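Local structure of hypothetic aldehyde deformylating oxygenase (Sulfolobus tokodaii, 5V4T) at residues N123-S126 against R127-L131. The protein is a ferritin-like, iron-binding protein that probably acts as an oxidoreductase with aldehyde deformylating oxygenase activity. Residues are numbered along the deposited sequence; the frame is centred on the assembly and turned at random.
Sequences NETS and RKYNL
Arg127 folds its side chain back along the helix over the preceding turn, where its guanidinium meets Glu124. CG stands anti to the backbone N and the chain bends at chi3 (68°), which brings one guanidinium face over Glu124 CA. Arg127 NH2 lies 3.7 Å from Glu124 CG. The carboxylate itself is engaged elsewhere: Lys120 forms a salt bridge with it and Tyr189 a hydrogen bond, and Glu124 OE2 stays 4.7 Å from Arg127 NH2. A long, flexible arginine suits this exposed surface, where its methylenes and flat head can lie along the helix.

Ser126, by contrast, is buried and small enough to fit against helix 132-155, touching Phe134; its hydroxyl is hydrogen-bonded to Leu122 O and Asn135 ND2. Ser126 O accepts the N-H of Leu131 (N to O 3.0 Å), and the CB atoms of Ser126 and Leu131 approach to 4.1 Å. Leu131 adds a hydrophobic contact with Ile16 of helix 10-23. One residue earlier, Thr125 O accepts the Tyr129 N-H and lies at the ring edge, 3.2 Å from Tyr129 CD2.

Asn130, a residue type that tolerates positive phi (54°), turns the chain, and its backbone N-H donates to Arg127 O, with Asn130 N 3.1 Å away. Together with the Leu131 N to Ser126 O bond, this makes a Schellman motif, which ends helix 98-128 and leads directly into helix 132-155 of the ferritin-like bundle.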
loop_
_atom_site.group_PDB
_atom_site.type_symbol
_atom_site.label_atom_id
_atom_site.label_comp_id
_atom_site.label_asym_id
_atom_site.label_seq_id
_atom_site.Cartn_x
_atom_site.Cartn_y
_atom_site.Cartn_z
ATOM N N ASN A 123 2.183 -0.139 -12.361
ATOM C CA ASN A 123 1.573 0.419 -13.578
ATOM C C ASN A 123 2.538 0.503 -14.745
ATOM O O ASN A 123 2.318 -0.007 -15.811
ATOM C CB ASN A 123 1.046 1.815 -13.211
ATOM C CG ASN A 123 0.220 2.443 -14.280
ATOM O OD1 ASN A 123 -0.142 1.865 -15.301
ATOM N ND2 ASN A 123 -0.107 3.703 -14.050
ATOM N N GLU A 124 3.644 1.152 -14.491
ATOM C CA GLU A 124 4.670 1.352 -15.518
ATOM C C GLU A 124 5.211 0.021 -16.053
ATOM O O GLU A 124 5.357 -0.153 -17.261
ATOM C CB GLU A 124 5.807 2.155 -14.956
ATOM C CG GLU A 124 5.381 3.572 -14.672
ATOM C CD GLU A 124 6.478 4.450 -14.126
ATOM O OE1 GLU A 124 7.585 3.964 -13.847
ATOM O OE2 GLU A 124 6.206 5.685 -14.000
ATOM N N THR A 125 5.465 -0.905 -15.150
ATOM C CA THR A 125 6.084 -2.178 -15.508
ATOM C C THR A 125 5.082 -3.037 -16.292
ATOM O O THR A 125 5.425 -3.646 -17.340
ATOM C CB THR A 125 6.616 -2.915 -14.273
ATOM O OG1 THR A 125 7.597 -2.100 -13.649
ATOM C CG2 THR A 125 7.227 -4.230 -14.691
ATOM N N SER A 126 3.837 -3.106 -15.834
ATOM C CA SER A 126 2.834 -3.900 -16.540
ATOM C C SER A 126 2.532 -3.305 -17.887
ATOM O O SER A 126 2.298 -4.024 -18.837
ATOM C CB SER A 126 1.583 -4.096 -15.718
ATOM O OG SER A 126 0.947 -2.877 -15.297
ATOM N N ARG A 127 2.558 -1.977 -18.011
ATOM C CA ARG A 127 2.428 -1.329 -19.316
ATOM C C ARG A 127 3.535 -1.708 -20.260
ATOM O O ARG A 127 3.231 -2.117 -21.397
ATOM C CB ARG A 127 2.324 0.186 -19.165
ATOM C CG ARG A 127 2.094 0.962 -20.442
ATOM C CD ARG A 127 1.836 2.417 -20.042
ATOM N NE ARG A 127 3.038 3.051 -19.485
ATOM C CZ ARG A 127 3.093 3.868 -18.411
ATOM N NH1 ARG A 127 2.041 4.147 -17.662
ATOM N NH2 ARG A 127 4.245 4.409 -18.082
ATOM N N LYS A 128 4.763 -1.659 -19.790
ATOM C CA LYS A 128 5.951 -1.919 -20.593
ATOM C C LYS A 128 5.902 -3.331 -21.141
ATOM O O LYS A 128 6.247 -3.550 -22.321
ATOM C CB LYS A 128 7.183 -1.675 -19.768
ATOM C CG LYS A 128 8.482 -2.062 -20.464
ATOM C CD LYS A 128 9.729 -1.663 -19.709
ATOM C CE LYS A 128 10.938 -2.181 -20.494
ATOM N NZ LYS A 128 12.188 -1.634 -19.913
ATOM N N TYR A 129 5.416 -4.273 -20.321
ATOM C CA TYR A 129 5.398 -5.687 -20.688
ATOM C C TYR A 129 4.054 -6.152 -21.223
ATOM O O TYR A 129 3.806 -7.348 -21.367
ATOM C CB TYR A 129 5.969 -6.578 -19.543
ATOM C CG TYR A 129 7.433 -6.336 -19.369
ATOM C CD1 TYR A 129 8.376 -6.996 -20.195
ATOM C CD2 TYR A 129 7.899 -5.374 -18.494
ATOM C CE1 TYR A 129 9.691 -6.741 -20.053
ATOM C CE2 TYR A 129 9.246 -5.082 -18.393
ATOM C CZ TYR A 129 10.137 -5.763 -19.198
ATOM O OH TYR A 129 11.484 -5.521 -19.113
ATOM N N ASN A 130 3.174 -5.218 -21.553
ATOM C CA ASN A 130 1.904 -5.554 -22.151
ATOM C C ASN A 130 1.045 -6.551 -21.399
ATOM O O ASN A 130 0.328 -7.343 -22.018
ATOM C CB ASN A 130 2.155 -6.025 -23.602
ATOM C CG ASN A 130 2.958 -5.010 -24.375
ATOM O OD1 ASN A 130 4.053 -5.295 -24.849
ATOM N ND2 ASN A 130 2.475 -3.799 -24.406
ATOM N N LEU A 131 1.050 -6.448 -20.057
ATOM C CA LEU A 131 0.204 -7.249 -19.205
ATOM C C LEU A 131 -1.124 -6.505 -19.003
ATOM O O LEU A 131 -1.291 -5.758 -18.057
ATOM C CB LEU A 131 0.843 -7.538 -17.865
ATOM C CG LEU A 131 2.186 -8.316 -17.978
ATOM C CD1 LEU A 131 2.964 -8.325 -16.715
ATOM C CD2 LEU A 131 1.855 -9.755 -18.444
#